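Local coordinates for protein nodulation fucosyltransferase NodZ (Bradyrhizobium sp., PDB 2HHC) that is a rhizobial nodulation fucosyltransferase of the GT-B clan, whose members are built from two Rossmann-like domains, at residues 2-7 and 33-38; 6-11 and 123-128; 18-23 and 131-136; 37-42 and 73-78. All coordinates share one frame; numbering follows the deposited sequence.

Contact 1: 2-7 and 33-38; sequences TKERFV and GRTLVI
E4 and T35 meet through a short hydrogen bond, T35 OG1 giving its proton to E4 OE2 at 2.6 Å. The acceptor uses its anti lone pair, the one turned away from OE1, and T35 presents the hydroxyl by setting OG1 anti to its carbonyl carbon (chi1 -69°). The bond lies where two parallel strands of a beta-alpha-beta unit come together, 6-10 and 35-39, with helix 15-32 as the connection. T35 is gripped by the backbone as well: its N donates to R5 O at 2.8 Å, and its O accepts from V7 N at 2.9 Å. V37 N then bonds V7 O at 2.9 Å, closing the parallel pattern. Where the two strands begin, the guanidinium groups of R5 and R34 lie partly over one another, offset toward their rims, with planes 39° apart; R5 has two conformers, and this overlap, less certain for that, holds for the one described. Both belong to a cluster around the carboxylate of D120, which probably balances their charge. Beyond the polar groups, V7 and L36 turn to the face packed by helix 15-32, F6 and T35 to the other. There the F6 ring lies alongside T35, and its CD2 touches V37 CG2 at 3.8 Å.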
loop_
_atom_site.group_PDB
_atom_site.type_symbol
_atom_site.label_atom_id
_atom_site.label_comp_id
_atom_site.label_asym_id
_atom_site.label_seq_id
_atom_site.Cartn_x
_atom_site.Cartn_y
_atom_site.Cartn_z
ATOM N N THR A 2 20.117 27.344 -12.430
ATOM C CA THR A 2 19.364 26.513 -11.459
ATOM C C THR A 2 19.071 25.219 -12.173
ATOM O O THR A 2 18.686 25.244 -13.344
ATOM C CB THR A 2 18.059 27.175 -11.007
ATOM O OG1 THR A 2 18.337 28.533 -10.642
ATOM C CG2 THR A 2 17.457 26.450 -9.824
ATOM N N LYS A 3 19.285 24.123 -11.469
ATOM C CA LYS A 3 19.212 22.798 -12.054
ATOM C C LYS A 3 18.121 22.003 -11.333
ATOM O O LYS A 3 17.753 22.272 -10.159
ATOM C CB LYS A 3 20.535 22.081 -11.937
ATOM C CG LYS A 3 21.681 22.775 -12.643
ATOM C CD LYS A 3 22.946 22.017 -12.405
ATOM C CE LYS A 3 24.149 22.709 -12.981
ATOM N NZ LYS A 3 25.403 21.850 -13.026
ATOM N N GLU A 4 17.559 21.036 -12.039
ATOM C CA GLU A 4 16.455 20.266 -11.486
ATOM C C GLU A 4 16.990 19.385 -10.392
ATOM O O GLU A 4 18.079 18.817 -10.520
ATOM C CB GLU A 4 15.825 19.416 -12.596
ATOM C CG GLU A 4 14.489 18.831 -12.237
ATOM C CD GLU A 4 13.739 18.225 -13.420
ATOM O OE1 GLU A 4 14.225 18.273 -14.568
ATOM O OE2 GLU A 4 12.601 17.678 -13.192
ATOM N N ARG A 5 16.200 19.185 -9.323
ATOM C CA ARG A 5 16.516 18.351 -8.186
ATOM C C ARG A 5 15.374 17.348 -7.946
ATOM O O ARG A 5 14.243 17.565 -8.422
ATOM C CB ARG A 5 16.733 19.234 -6.976
ATOM C CG ARG A 5 18.061 20.015 -7.106
ATOM C CD ARG A 5 18.239 21.194 -6.147
ATOM N NE ARG A 5 17.333 21.149 -5.030
ATOM C CZ ARG A 5 17.647 20.988 -3.738
ATOM N NH1 ARG A 5 18.917 20.870 -3.264
ATOM N NH2 ARG A 5 16.629 20.994 -2.904
ATOM N N PHE A 6 15.678 16.269 -7.265
ATOM C CA PHE A 6 14.822 15.088 -7.291
ATOM C C PHE A 6 14.648 14.408 -5.934
ATOM O O PHE A 6 15.533 14.479 -5.046
ATOM C CB PHE A 6 15.394 14.031 -8.284
ATOM C CG PHE A 6 15.530 14.547 -9.682
ATOM C CD1 PHE A 6 16.650 15.271 -10.068
ATOM C CD2 PHE A 6 14.558 14.290 -10.628
ATOM C CE1 PHE A 6 16.802 15.723 -11.349
ATOM C CE2 PHE A 6 14.708 14.740 -11.928
ATOM C CZ PHE A 6 15.847 15.444 -12.299
ATOM N N VAL A 7 13.535 13.702 -5.814
ATOM C CA VAL A 7 13.312 12.674 -4.776
ATOM C C VAL A 7 12.909 11.409 -5.499
ATOM O O VAL A 7 11.953 11.462 -6.281
ATOM C CB VAL A 7 12.194 13.061 -3.749
ATOM C CG1 VAL A 7 12.015 11.958 -2.737
ATOM C CG2 VAL A 7 12.474 14.343 -3.069
ATOM N N GLY A 33 10.635 21.600 -3.398
ATOM C CA GLY A 33 10.691 22.006 -4.795
ATOM C C GLY A 33 11.471 21.039 -5.644
ATOM O O GLY A 33 12.247 21.455 -6.510
ATOM N N ARG A 34 11.237 19.756 -5.427
ATOM C CA ARG A 34 11.911 18.707 -6.198
ATOM C C ARG A 34 10.928 17.961 -7.077
ATOM O O ARG A 34 9.729 17.850 -6.768
ATOM C CB ARG A 34 12.616 17.728 -5.253
ATOM C CG ARG A 34 13.731 18.338 -4.413
ATOM C CD ARG A 34 14.168 17.362 -3.327
ATOM N NE ARG A 34 15.172 17.962 -2.450
ATOM C CZ ARG A 34 16.491 17.836 -2.590
ATOM N NH1 ARG A 34 17.025 17.166 -3.606
ATOM N NH2 ARG A 34 17.295 18.402 -1.708
ATOM N N THR A 35 11.477 17.314 -8.103
ATOM C CA THR A 35 10.720 16.434 -8.959
ATOM C C THR A 35 10.671 15.067 -8.296
ATOM O O THR A 35 11.671 14.559 -7.823
ATOM C CB THR A 35 11.368 16.373 -10.342
ATOM O OG1 THR A 35 11.197 17.638 -10.956
ATOM C CG2 THR A 35 10.775 15.271 -11.267
ATOM N N LEU A 36 9.493 14.423 -8.312
ATOM C CA LEU A 36 9.297 13.073 -7.783
ATOM C C LEU A 36 9.408 12.009 -8.845
ATOM O O LEU A 36 8.810 12.103 -9.909
ATOM C CB LEU A 36 7.925 12.954 -7.142
ATOM C CG LEU A 36 7.535 11.629 -6.538
ATOM C CD1 LEU A 36 8.385 11.311 -5.279
ATOM C CD2 LEU A 36 6.078 11.686 -6.141
ATOM N N VAL A 37 10.276 11.049 -8.591
ATOM C CA VAL A 37 10.485 9.932 -9.485
ATOM C C VAL A 37 9.931 8.678 -8.785
ATOM O O VAL A 37 10.289 8.347 -7.637
ATOM C CB VAL A 37 11.991 9.710 -9.710
ATOM C CG1 VAL A 37 12.218 8.539 -10.629
ATOM C CG2 VAL A 37 12.676 10.959 -10.240
ATOM N N ILE A 38 9.000 7.982 -9.434
ATOM C CA ILE A 38 8.405 6.750 -8.914
ATOM C C ILE A 38 9.181 5.604 -9.562
ATOM O O ILE A 38 9.095 5.408 -10.775
ATOM C CB ILE A 38 6.915 6.653 -9.217
ATOM C CG1 ILE A 38 6.173 7.932 -8.805
ATOM C CG2 ILE A 38 6.355 5.395 -8.524
ATOM C CD1 ILE A 38 4.659 7.910 -9.028
HETATM O O HOH W 1 13.803 20.977 -8.847
HETATM O O HOH W 2 15.052 22.126 -5.001
#

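Contact 2: 6-11 and 123-128; sequences FVISRR and ANTIVC
Strands 6-10 and 125-128 run parallel, their axes 4.6 Å apart at closest approach and 13° from alignment, with F6, V7, I8 and S9 opposite T125, I126, V127 and C128. This pairing sits within the parallel core of the sheet of a Rossmann-like domain, where 6-10 has a neighbour on each flank. Five backbone hydrogen bonds alternate in direction along it, from F6 N to N124 O at one end to R10 N to C128 O at the other. At the centre, I126 O receives I8 N at 2.8 Å almost head-on.

Side chains then sort onto two faces. V7, S9, I126 and C128 share the face on which helix 15-32 packs against V7 and S9. On that side C128 turns its sulfur back over the neighbouring strand, SG anti to the carbonyl carbon (chi1 -60°), and SG rests 3.8 Å from V7 CG1. The other face carries F6, I8, T125 and V127. I8 lays its extended CG1-CD1 branch obliquely across the T125 methyl, while T125 OG1 lies on the F6 side and is hydrogen-bonded to P81 O. R10 follows V127 in the same direction; in the conformer given its guanidinium reaches on to D39 and D129. The closest methyl contact across the strands is I8 CD1 to T125 CG2, 3.6 Å.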
loop_
_atom_site.group_PDB
_atom_site.type_symbol
_atom_site.label_atom_id
_atom_site.label_comp_id
_atom_site.label_asym_id
_atom_site.label_seq_id
_atom_site.Cartn_x
_atom_site.Cartn_y
_atom_site.Cartn_z
ATOM N N PHE A 6 15.678 16.269 -7.265
ATOM C CA PHE A 6 14.822 15.088 -7.291
ATOM C C PHE A 6 14.648 14.408 -5.934
ATOM O O PHE A 6 15.533 14.479 -5.046
ATOM C CB PHE A 6 15.394 14.031 -8.284
ATOM C CG PHE A 6 15.530 14.547 -9.682
ATOM C CD1 PHE A 6 16.650 15.271 -10.068
ATOM C CD2 PHE A 6 14.558 14.290 -10.628
ATOM C CE1 PHE A 6 16.802 15.723 -11.349
ATOM C CE2 PHE A 6 14.708 14.740 -11.928
ATOM C CZ PHE A 6 15.847 15.444 -12.299
ATOM N N VAL A 7 13.535 13.702 -5.814
ATOM C CA VAL A 7 13.312 12.674 -4.776
ATOM C C VAL A 7 12.909 11.409 -5.499
ATOM O O VAL A 7 11.953 11.462 -6.281
ATOM C CB VAL A 7 12.194 13.061 -3.749
ATOM C CG1 VAL A 7 12.015 11.958 -2.737
ATOM C CG2 VAL A 7 12.474 14.343 -3.069
ATOM N N ILE A 8 13.630 10.315 -5.296
ATOM C CA ILE A 8 13.298 9.049 -5.930
ATOM C C ILE A 8 12.627 8.174 -4.906
ATOM O O ILE A 8 13.182 7.880 -3.830
ATOM C CB ILE A 8 14.542 8.368 -6.491
ATOM C CG1 ILE A 8 15.317 9.320 -7.452
ATOM C CG2 ILE A 8 14.140 7.101 -7.174
ATOM C CD1 ILE A 8 16.580 8.716 -8.007
ATOM N N SER A 9 11.427 7.700 -5.192
ATOM C CA SER A 9 10.691 6.773 -4.375
ATOM C C SER A 9 10.855 5.368 -4.917
ATOM O O SER A 9 10.260 5.022 -5.952
ATOM C CB SER A 9 9.216 7.166 -4.331
ATOM O OG SER A 9 8.527 6.305 -3.424
ATOM N N ARG A 10 11.655 4.548 -4.220
ATOM C CA ARG A 10 11.928 3.181 -4.593
ATOM C C ARG A 10 11.214 2.268 -3.598
ATOM O O ARG A 10 11.479 2.349 -2.381
ATOM C CB ARG A 10 13.426 2.912 -4.508
ATOM C CG ARG A 10 14.281 3.994 -5.132
ATOM C CD ARG A 10 15.662 3.399 -5.509
ATOM N NE ARG A 10 15.530 2.619 -6.737
ATOM C CZ ARG A 10 15.819 1.328 -6.839
ATOM N NH1 ARG A 10 16.314 0.650 -5.809
ATOM N NH2 ARG A 10 15.580 0.682 -7.972
ATOM N N ARG A 11 10.395 1.343 -4.079
ATOM C CA ARG A 11 9.764 0.363 -3.203
ATOM C C ARG A 11 9.290 -0.770 -4.091
ATOM O O ARG A 11 8.887 -0.535 -5.222
ATOM C CB ARG A 11 8.631 0.963 -2.379
ATOM C CG ARG A 11 8.369 0.279 -1.078
ATOM C CD ARG A 11 9.344 0.721 0.024
ATOM N NE ARG A 11 9.154 -0.080 1.219
ATOM C CZ ARG A 11 10.059 -0.847 1.797
ATOM N NH1 ARG A 11 11.333 -0.792 1.464
ATOM N NH2 ARG A 11 9.719 -1.588 2.810
ATOM N N ALA A 123 21.857 17.817 -0.968
ATOM C CA ALA A 123 21.886 16.822 -2.014
ATOM C C ALA A 123 20.934 17.144 -3.140
ATOM O O ALA A 123 19.821 17.625 -2.909
ATOM C CB ALA A 123 21.568 15.443 -1.441
ATOM N N ASN A 124 21.371 16.905 -4.369
ATOM C CA ASN A 124 20.542 17.172 -5.521
ATOM C C ASN A 124 19.495 16.090 -5.774
ATOM O O ASN A 124 18.464 16.365 -6.394
ATOM C CB ASN A 124 21.384 17.422 -6.776
ATOM C CG ASN A 124 22.120 18.716 -6.694
ATOM O OD1 ASN A 124 21.560 19.704 -6.238
ATOM N ND2 ASN A 124 23.369 18.732 -7.114
ATOM N N THR A 125 19.772 14.866 -5.324
ATOM C CA THR A 125 18.829 13.734 -5.420
ATOM C C THR A 125 18.728 13.042 -4.079
ATOM O O THR A 125 19.752 12.605 -3.527
ATOM C CB THR A 125 19.276 12.753 -6.523
ATOM O OG1 THR A 125 19.237 13.401 -7.797
ATOM C CG2 THR A 125 18.354 11.513 -6.610
ATOM N N ILE A 126 17.503 12.946 -3.550
ATOM C CA ILE A 126 17.202 12.154 -2.343
ATOM C C ILE A 126 16.773 10.786 -2.828
ATOM O O ILE A 126 15.790 10.690 -3.576
ATOM C CB ILE A 126 16.072 12.787 -1.530
ATOM C CG1 ILE A 126 16.322 14.293 -1.277
ATOM C CG2 ILE A 126 15.840 12.028 -0.236
ATOM C CD1 ILE A 126 17.574 14.672 -0.679
ATOM N N VAL A 127 17.429 9.728 -2.375
ATOM C CA VAL A 127 17.032 8.382 -2.804
ATOM C C VAL A 127 16.332 7.728 -1.634
ATOM O O VAL A 127 16.945 7.480 -0.578
ATOM C CB VAL A 127 18.237 7.501 -3.241
ATOM C CG1 VAL A 127 17.697 6.123 -3.756
ATOM C CG2 VAL A 127 19.063 8.225 -4.252
ATOM N N CYS A 128 15.035 7.464 -1.777
ATOM C CA CYS A 128 14.241 6.813 -0.774
ATOM C C CYS A 128 14.098 5.328 -1.090
ATOM O O CYS A 128 13.393 4.988 -2.014
ATOM C CB CYS A 128 12.832 7.438 -0.674
ATOM S SG CYS A 128 12.814 9.192 -0.241
#

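Contact 3: 18-23 and 131-136; sequences CLWSLA and CLMWRC
S21 OG is the polar hub between helix 15-32 and the loop 131-136: L132 N donates to it at 3.0 Å in a nearly straight bond (166°), and on the helix side it is hydrogen-bonded to D17. The hydroxyl therefore ties the start of a type II turn, L132 to R135, to the helix surface.

W20, one residue earlier, meets M133 and W134 in the middle of the turn. Its CG stands anti to the backbone N (chi1 -162°), carrying the indole out from the helix, with M133 CA and W134 N over one of its faces. M133 CA sits directly over the five-membered ring, 3.8 Å from its centroid, as a CH-pi contact, and W134 N lies nearer the rim. M133 crosses the indole at about a right angle: CG touches W20 CE3 at 3.7 Å, while the sulfur takes an oblique Met-aromatic position. W20 in turn points its benzo edge into the face of W134, CH2 standing over the centre of that indole, an edge-to-face pair with planes 57° apart. Along the pyrrole edge, C136 SG wedges between W20 CD1 and A23 CB, 3.8 Å from the latter. The indole NE1 is satisfied by a water, 2.9 Å away, that also donates to C136 O.

Structurally this is a loop leaving a parallel strand, 125-128, and folding as a type II turn onto the first helix of a Rossmann-like domain.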
loop_
_atom_site.group_PDB
_atom_site.type_symbol
_atom_site.label_atom_id
_atom_site.label_comp_id
_atom_site.label_asym_id
_atom_site.label_seq_id
_atom_site.Cartn_x
_atom_site.Cartn_y
_atom_site.Cartn_z
ATOM N N CYS A 18 4.256 0.379 -0.710
ATOM C CA CYS A 18 4.729 1.216 -1.820
ATOM C C CYS A 18 4.016 2.564 -1.851
ATOM O O CYS A 18 4.644 3.601 -2.028
ATOM C CB CYS A 18 4.535 0.513 -3.161
ATOM S SG CYS A 18 5.532 -0.967 -3.453
ATOM N N LEU A 19 2.679 2.556 -1.763
ATOM C CA LEU A 19 1.897 3.765 -1.888
ATOM C C LEU A 19 1.995 4.695 -0.664
ATOM O O LEU A 19 1.960 5.908 -0.808
ATOM C CB LEU A 19 0.423 3.425 -2.160
ATOM C CG LEU A 19 0.239 2.809 -3.563
ATOM C CD1 LEU A 19 -1.166 2.228 -3.728
ATOM C CD2 LEU A 19 0.591 3.803 -4.642
ATOM N N TRP A 20 2.153 4.126 0.544
ATOM C CA TRP A 20 2.366 4.951 1.754
ATOM C C TRP A 20 3.776 5.580 1.662
ATOM O O TRP A 20 3.970 6.759 1.900
ATOM C CB TRP A 20 2.252 4.061 2.961
ATOM C CG TRP A 20 2.010 4.758 4.284
ATOM C CD1 TRP A 20 2.290 6.075 4.625
ATOM C CD2 TRP A 20 1.417 4.176 5.421
ATOM N NE1 TRP A 20 1.894 6.313 5.907
ATOM C CE2 TRP A 20 1.351 5.165 6.434
ATOM C CE3 TRP A 20 0.942 2.898 5.698
ATOM C CZ2 TRP A 20 0.845 4.887 7.690
ATOM C CZ3 TRP A 20 0.460 2.616 6.936
ATOM C CH2 TRP A 20 0.436 3.598 7.940
ATOM N N SER A 21 4.783 4.761 1.304
ATOM C CA SER A 21 6.141 5.260 1.131
ATOM C C SER A 21 6.232 6.317 0.041
ATOM O O SER A 21 6.951 7.295 0.179
ATOM C CB SER A 21 7.091 4.083 0.868
ATOM O OG SER A 21 7.193 3.184 1.958
ATOM N N LEU A 22 5.426 6.138 -0.995
ATOM C CA LEU A 22 5.318 7.167 -2.063
ATOM C C LEU A 22 4.815 8.484 -1.523
ATOM O O LEU A 22 5.325 9.553 -1.843
ATOM C CB LEU A 22 4.398 6.707 -3.184
ATOM C CG LEU A 22 4.208 7.636 -4.387
ATOM C CD1 LEU A 22 5.561 7.910 -5.008
ATOM C CD2 LEU A 22 3.288 6.993 -5.329
ATOM N N ALA A 23 3.763 8.441 -0.685
ATOM C CA ALA A 23 3.207 9.656 -0.071
ATOM C C ALA A 23 4.310 10.420 0.717
ATOM O O ALA A 23 4.396 11.636 0.683
ATOM C CB ALA A 23 2.047 9.305 0.801
ATOM N N CYS A 131 11.429 1.613 3.994
ATOM C CA CYS A 131 10.030 1.760 4.332
ATOM C C CYS A 131 9.793 3.137 4.925
ATOM O O CYS A 131 10.417 3.492 5.920
ATOM C CB CYS A 131 9.617 0.718 5.328
ATOM S SG CYS A 131 7.862 0.751 5.706
ATOM N N LEU A 132 8.883 3.890 4.328
ATOM C CA LEU A 132 8.540 5.228 4.798
ATOM C C LEU A 132 7.081 5.295 5.258
ATOM O O LEU A 132 6.492 6.395 5.338
ATOM C CB LEU A 132 8.901 6.306 3.769
ATOM C CG LEU A 132 10.412 6.456 3.511
ATOM C CD1 LEU A 132 10.642 7.541 2.520
ATOM C CD2 LEU A 132 11.193 6.793 4.790
ATOM N N MET A 133 6.521 4.151 5.617
ATOM C CA MET A 133 5.258 4.132 6.314
ATOM C C MET A 133 5.373 4.977 7.543
ATOM O O MET A 133 6.355 4.919 8.234
ATOM C CB MET A 133 4.806 2.684 6.653
ATOM C CG MET A 133 4.450 1.911 5.425
ATOM S SD MET A 133 4.345 0.115 5.683
ATOM C CE MET A 133 3.258 -0.024 7.040
ATOM N N TRP A 134 4.321 5.768 7.802
ATOM C CA TRP A 134 4.175 6.666 8.970
ATOM C C TRP A 134 5.054 7.926 8.890
ATOM O O TRP A 134 5.122 8.684 9.873
ATOM C CB TRP A 134 4.433 5.968 10.306
ATOM C CG TRP A 134 3.644 4.743 10.547
ATOM C CD1 TRP A 134 4.065 3.474 10.405
ATOM C CD2 TRP A 134 2.279 4.679 10.924
ATOM N NE1 TRP A 134 3.046 2.606 10.682
ATOM C CE2 TRP A 134 1.947 3.308 11.033
ATOM C CE3 TRP A 134 1.313 5.631 11.224
ATOM C CZ2 TRP A 134 0.671 2.871 11.426
ATOM C CZ3 TRP A 134 0.029 5.197 11.608
ATOM C CH2 TRP A 134 -0.269 3.830 11.686
ATOM N N ARG A 135 5.724 8.155 7.772
ATOM C CA ARG A 135 6.671 9.308 7.715
ATOM C C ARG A 135 6.098 10.442 6.864
ATOM O O ARG A 135 6.796 11.151 6.123
ATOM C CB ARG A 135 8.036 8.835 7.190
ATOM C CG ARG A 135 8.687 7.694 8.000
ATOM C CD ARG A 135 8.813 7.970 9.412
ATOM N NE ARG A 135 9.752 7.085 10.133
ATOM C CZ ARG A 135 9.447 5.904 10.689
ATOM N NH1 ARG A 135 8.243 5.361 10.611
ATOM N NH2 ARG A 135 10.383 5.247 11.366
ATOM N N CYS A 136 4.790 10.613 6.993
ATOM C CA CYS A 136 4.068 11.698 6.341
ATOM C C CYS A 136 2.699 11.840 6.967
ATOM O O CYS A 136 2.276 11.063 7.823
ATOM C CB CYS A 136 3.887 11.409 4.860
ATOM S SG CYS A 136 2.841 9.970 4.489
HETATM O O HOH W 3 1.173 8.578 7.604
#

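Contact 4: 37-42 and 73-78; sequences VIDWRG and DRVNQL
V75 and R41 bury the most surface here, with N76 as the third partner. V75 divides its two methyls between two partners. CG1 slides past V37 and touches V37 CG1 at 3.6 Å, while CG2 lies against one face of the R41 guanidinium, 3.5 Å from NE. R41 reaches this place by a bend at chi3 (-64°), and its orientation is fixed by D39, two residues back, in a side-on salt bridge: NE to OD1 and NH2 to OD2, each 2.9 Å. The backbone N of R41 also donates to D39 OD1, forming an Asx turn, and the two donors reach that oxygen from opposite faces of the carboxylate. With NE and NH2 so engaged, R41 NH1 crosses to N76 OD1 at 2.8 Å, somewhat tilted from the guanidinium plane. A water held by V75 O takes a weak bond from R41 NH2. D39 OD2 also forms a salt bridge with R10. The contact sets the 3-10 segment 73-76, which follows strand 67-70, against strand 35-39 and the residues after it, beside strand 6-10; helix 15-32 packs on I38 and W40.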
loop_
_atom_site.group_PDB
_atom_site.type_symbol
_atom_site.label_atom_id
_atom_site.label_comp_id
_atom_site.label_asym_id
_atom_site.label_seq_id
_atom_site.Cartn_x
_atom_site.Cartn_y
_atom_site.Cartn_z
ATOM N N VAL A 37 10.276 11.049 -8.591
ATOM C CA VAL A 37 10.485 9.932 -9.485
ATOM C C VAL A 37 9.931 8.678 -8.785
ATOM O O VAL A 37 10.289 8.347 -7.637
ATOM C CB VAL A 37 11.991 9.710 -9.710
ATOM C CG1 VAL A 37 12.218 8.539 -10.629
ATOM C CG2 VAL A 37 12.676 10.959 -10.240
ATOM N N ILE A 38 9.000 7.982 -9.434
ATOM C CA ILE A 38 8.405 6.750 -8.914
ATOM C C ILE A 38 9.181 5.604 -9.562
ATOM O O ILE A 38 9.095 5.408 -10.775
ATOM C CB ILE A 38 6.915 6.653 -9.217
ATOM C CG1 ILE A 38 6.173 7.932 -8.805
ATOM C CG2 ILE A 38 6.355 5.395 -8.524
ATOM C CD1 ILE A 38 4.659 7.910 -9.028
ATOM N N ASP A 39 9.983 4.930 -8.763
ATOM C CA ASP A 39 10.917 3.892 -9.269
ATOM C C ASP A 39 10.566 2.543 -8.669
ATOM O O ASP A 39 11.001 2.167 -7.556
ATOM C CB ASP A 39 12.349 4.257 -8.966
ATOM C CG ASP A 39 13.317 3.237 -9.488
ATOM O OD1 ASP A 39 12.927 2.261 -10.166
ATOM O OD2 ASP A 39 14.533 3.425 -9.169
ATOM N N TRP A 40 9.670 1.837 -9.347
ATOM C CA TRP A 40 9.224 0.523 -8.931
ATOM C C TRP A 40 9.888 -0.596 -9.741
ATOM O O TRP A 40 9.365 -1.688 -9.897
ATOM C CB TRP A 40 7.722 0.396 -8.982
ATOM C CG TRP A 40 6.998 1.221 -7.949
ATOM C CD1 TRP A 40 7.521 2.094 -7.033
ATOM C CD2 TRP A 40 5.555 1.296 -7.802
ATOM N NE1 TRP A 40 6.511 2.643 -6.281
ATOM C CE2 TRP A 40 5.298 2.142 -6.726
ATOM C CE3 TRP A 40 4.501 0.634 -8.411
ATOM C CZ2 TRP A 40 3.995 2.428 -6.309
ATOM C CZ3 TRP A 40 3.241 0.871 -7.996
ATOM C CH2 TRP A 40 2.995 1.768 -6.935
ATOM N N ARG A 41 11.108 -0.352 -10.234
ATOM C CA ARG A 41 11.945 -1.431 -10.786
ATOM C C ARG A 41 12.207 -2.465 -9.729
ATOM O O ARG A 41 12.496 -2.124 -8.588
ATOM C CB ARG A 41 13.285 -0.875 -11.297
ATOM C CG ARG A 41 13.126 -0.061 -12.589
ATOM C CD ARG A 41 14.422 0.573 -13.102
ATOM N NE ARG A 41 14.883 1.543 -12.145
ATOM C CZ ARG A 41 16.042 2.177 -12.235
ATOM N NH1 ARG A 41 16.783 1.981 -13.312
ATOM N NH2 ARG A 41 16.438 3.009 -11.266
ATOM N N GLY A 42 12.079 -3.714 -10.110
ATOM C CA GLY A 42 12.326 -4.846 -9.175
ATOM C C GLY A 42 11.162 -5.200 -8.252
ATOM O O GLY A 42 11.317 -6.011 -7.314
ATOM N N ASP A 73 9.690 4.331 -17.781
ATOM C CA ASP A 73 10.996 3.773 -18.087
ATOM C C ASP A 73 12.106 4.801 -18.284
ATOM O O ASP A 73 13.261 4.436 -18.459
ATOM C CB ASP A 73 10.945 2.656 -19.138
ATOM C CG ASP A 73 10.391 1.250 -18.578
ATOM O OD1 ASP A 73 10.052 0.449 -19.476
ATOM O OD2 ASP A 73 10.352 0.903 -17.341
ATOM N N ARG A 74 11.797 6.091 -18.225
ATOM C CA ARG A 74 12.845 7.109 -18.213
ATOM C C ARG A 74 13.808 6.907 -17.032
ATOM O O ARG A 74 14.953 7.347 -17.108
ATOM C CB ARG A 74 12.251 8.507 -18.191
ATOM C CG ARG A 74 11.708 8.903 -19.512
ATOM C CD ARG A 74 11.018 10.297 -19.474
ATOM N NE ARG A 74 9.780 10.166 -18.737
ATOM C CZ ARG A 74 9.018 11.157 -18.295
ATOM N NH1 ARG A 74 9.382 12.403 -18.481
ATOM N NH2 ARG A 74 7.893 10.860 -17.652
ATOM N N VAL A 75 13.403 6.212 -15.984
ATOM C CA VAL A 75 14.373 5.873 -14.922
ATOM C C VAL A 75 15.611 5.114 -15.455
ATOM O O VAL A 75 16.672 5.139 -14.830
ATOM C CB VAL A 75 13.680 5.125 -13.762
ATOM C CG1 VAL A 75 12.638 6.007 -13.133
ATOM C CG2 VAL A 75 13.126 3.781 -14.189
ATOM N N ASN A 76 15.467 4.417 -16.577
ATOM C CA ASN A 76 16.555 3.672 -17.203
ATOM C C ASN A 76 17.352 4.499 -18.205
ATOM O O ASN A 76 18.333 3.999 -18.781
ATOM C CB ASN A 76 16.007 2.446 -17.907
ATOM C CG ASN A 76 15.535 1.393 -16.953
ATOM O OD1 ASN A 76 16.098 1.229 -15.877
ATOM N ND2 ASN A 76 14.430 0.727 -17.282
ATOM N N GLN A 77 16.942 5.749 -18.454
ATOM C CA GLN A 77 17.675 6.622 -19.365
ATOM C C GLN A 77 18.343 7.827 -18.669
ATOM O O GLN A 77 19.455 8.246 -19.031
ATOM C CB GLN A 77 16.699 7.189 -20.435
ATOM C CG GLN A 77 15.653 6.223 -21.093
ATOM C CD GLN A 77 14.459 6.938 -21.784
ATOM O OE1 GLN A 77 14.580 8.056 -22.302
ATOM N NE2 GLN A 77 13.312 6.267 -21.808
ATOM N N LEU A 78 17.658 8.408 -17.715
ATOM C CA LEU A 78 18.080 9.622 -17.041
ATOM C C LEU A 78 19.138 9.319 -15.994
ATOM O O LEU A 78 19.101 8.243 -15.370
ATOM C CB LEU A 78 16.863 10.281 -16.346
ATOM C CG LEU A 78 15.806 10.725 -17.371
ATOM C CD1 LEU A 78 14.521 11.137 -16.680
ATOM C CD2 LEU A 78 16.321 11.852 -18.264
HETATM O O HOH W 4 17.504 5.687 -12.242
#

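In the fold
All four contacts belong to one Rossmann-like domain, the N-terminal half of the GT-B architecture. Contacts 1 and 2, with centres about 8 Å apart, start from the same stretch and use opposite flanks of strand 6-10, giving the sheet order 35-39, 6-10, 125-128. Contact 4 continues along strand 35-39, within the span that contact 2 closes. Its centre is about 14 Å from that of contact 1 and about 11 Å from that of contact 2, to which the R10-D39 salt bridge joins it. Contact 3, whose segments alternate with those of contact 2, lies nearer the centre of the chain, about 13 Å from contact 2 between centres. Contacts 2 and 3 thus bring residues more than 100 positions apart onto the initial beta-alpha-beta unit.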